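Local coordinates for prepilin (Salmonella typhi, PDB 3FHV), which is the type IVb pilin PilS, which binds CFTR and probably lets the typhoid bacterium adhere to host cells through its pili, at residues M52-D57 against G61-W66. Sequence-based numbering, arbitrary orientation.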
loop_
_atom_site.group_PDB
_atom_site.type_symbol
_atom_site.label_atom_id
_atom_site.label_comp_id
_atom_site.label_asym_id
_atom_site.label_seq_id
_atom_site.Cartn_x
_atom_site.Cartn_y
_atom_site.Cartn_z
ATOM N N MET A 52 1.140 -1.402 -9.554
ATOM C CA MET A 52 1.829 -1.981 -10.707
ATOM C C MET A 52 0.844 -2.496 -11.747
ATOM O O MET A 52 -0.358 -2.490 -11.529
ATOM C CB MET A 52 2.764 -3.112 -10.255
ATOM C CG MET A 52 3.990 -2.604 -9.507
ATOM S SD MET A 52 4.735 -3.824 -8.428
ATOM C CE MET A 52 3.641 -3.694 -6.999
ATOM N N THR A 53 1.364 -2.934 -12.882
ATOM C CA THR A 53 0.523 -3.445 -13.954
ATOM C C THR A 53 0.233 -4.930 -13.770
ATOM O O THR A 53 1.148 -5.754 -13.684
ATOM C CB THR A 53 1.190 -3.212 -15.314
ATOM O OG1 THR A 53 1.268 -1.802 -15.551
ATOM C CG2 THR A 53 0.393 -3.868 -16.438
ATOM N N VAL A 54 -1.051 -5.254 -13.713
ATOM C CA VAL A 54 -1.508 -6.622 -13.530
ATOM C C VAL A 54 -2.199 -7.131 -14.777
ATOM O O VAL A 54 -3.079 -6.468 -15.321
ATOM C CB VAL A 54 -2.498 -6.712 -12.360
ATOM C CG1 VAL A 54 -3.180 -8.066 -12.334
ATOM C CG2 VAL A 54 -1.757 -6.473 -11.072
ATOM N N SER A 55 -1.795 -8.312 -15.223
ATOM C CA SER A 55 -2.401 -8.922 -16.399
ATOM C C SER A 55 -2.438 -10.443 -16.262
ATOM O O SER A 55 -2.542 -10.973 -15.146
ATOM C CB SER A 55 -1.658 -8.498 -17.677
ATOM O OG SER A 55 -0.280 -8.799 -17.609
ATOM N N GLY A 56 -2.353 -11.145 -17.385
ATOM C CA GLY A 56 -2.427 -12.592 -17.343
ATOM C C GLY A 56 -3.886 -12.971 -17.149
ATOM O O GLY A 56 -4.755 -12.445 -17.844
ATOM N N ASP A 57 -4.166 -13.858 -16.200
ATOM C CA ASP A 57 -5.541 -14.288 -15.938
ATOM C C ASP A 57 -5.853 -14.405 -14.446
ATOM O O ASP A 57 -5.915 -15.507 -13.902
ATOM C CB ASP A 57 -5.807 -15.639 -16.613
ATOM C CG ASP A 57 -6.761 -15.532 -17.788
ATOM O OD1 ASP A 57 -7.112 -16.588 -18.365
ATOM O OD2 ASP A 57 -7.158 -14.396 -18.137
ATOM N N GLY A 61 -6.470 -17.518 -11.443
ATOM C CA GLY A 61 -5.344 -17.728 -10.551
ATOM C C GLY A 61 -4.025 -17.754 -11.299
ATOM O O GLY A 61 -3.074 -18.416 -10.879
ATOM N N SER A 62 -3.964 -17.037 -12.415
ATOM C CA SER A 62 -2.746 -16.978 -13.218
ATOM C C SER A 62 -2.397 -15.534 -13.568
ATOM O O SER A 62 -1.995 -15.229 -14.691
ATOM C CB SER A 62 -2.911 -17.795 -14.504
ATOM O OG SER A 62 -3.006 -19.179 -14.216
ATOM N N ALA A 63 -2.558 -14.647 -12.593
ATOM C CA ALA A 63 -2.252 -13.243 -12.792
ATOM C C ALA A 63 -0.745 -13.029 -12.783
ATOM O O ALA A 63 -0.020 -13.667 -12.011
ATOM C CB ALA A 63 -2.898 -12.413 -11.696
ATOM N N THR A 64 -0.282 -12.130 -13.646
ATOM C CA THR A 64 1.131 -11.801 -13.729
ATOM C C THR A 64 1.328 -10.316 -13.430
ATOM O O THR A 64 0.409 -9.504 -13.600
ATOM C CB THR A 64 1.702 -12.145 -15.109
ATOM O OG1 THR A 64 0.817 -11.665 -16.130
ATOM C CG2 THR A 64 1.864 -13.648 -15.246
ATOM N N LEU A 65 2.532 -9.970 -12.993
ATOM C CA LEU A 65 2.867 -8.598 -12.613
ATOM C C LEU A 65 3.919 -8.024 -13.551
ATOM O O LEU A 65 4.828 -8.733 -13.973
ATOM C CB LEU A 65 3.395 -8.619 -11.179
ATOM C CG LEU A 65 3.389 -7.336 -10.364
ATOM C CD1 LEU A 65 1.969 -6.782 -10.279
ATOM C CD2 LEU A 65 3.931 -7.646 -8.977
ATOM N N TRP A 66 3.786 -6.749 -13.894
ATOM C CA TRP A 66 4.729 -6.108 -14.803
ATOM C C TRP A 66 5.254 -4.818 -14.190
ATOM O O TRP A 66 4.574 -4.191 -13.378
ATOM C CB TRP A 66 4.062 -5.819 -16.149
ATOM C CG TRP A 66 3.506 -7.039 -16.818
ATOM C CD1 TRP A 66 2.191 -7.387 -16.925
ATOM C CD2 TRP A 66 4.250 -8.073 -17.471
ATOM N NE1 TRP A 66 2.070 -8.575 -17.605
ATOM C CE2 TRP A 66 3.320 -9.017 -17.952
ATOM C CE3 TRP A 66 5.612 -8.294 -17.697
ATOM C CZ2 TRP A 66 3.708 -10.162 -18.645
ATOM C CZ3 TRP A 66 5.994 -9.432 -18.385
ATOM C CH2 TRP A 66 5.046 -10.351 -18.851
HETATM O O HOH W 1 3.990 -1.320 -13.349
#
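Ser55 and Thr64 form the central hydrogen-bonded pair of an antiparallel beta hairpin at one edge of the pilin's sheet, strand 53-55 being one of the two outermost strands in the chain. Their backbones are joined both ways, Ser55 N to Thr64 O at 3.0 Å and Thr64 N to Ser55 O at 2.9 Å. Near the turn, Gly61 and Ser62 both lie opposite Asp57, a G1 beta bulge, and Ser62 N donates to Asp57 O. The tightly packed face carries Val54 and the buried Leu65, joined by Met52 from just before the strand. With CG trans to the amide nitrogen (chi1 -160°), Leu65 brings CD1 to 3.8 Å from Met52 CB and also against Val54 CG2; helices 8-25 and 36-45 close over this side. The other face, of Thr53, Ser55, Thr64 and Trp66, is more polar and partly open to solvent, Thr64 and Trp66 also touching Gln72. At the hairpin's open end the link is looser: Thr53 N reaches Trp66 O in only a weak bond of 3.5 Å, and a water bridges the same two atoms. Further along this face the indole turns its edge to Ser55, whose CB lies in the ring plane, and Trp66 NE1 points to Ser55 OG, although their modelled separation of 2.4 Å is doubtfully short.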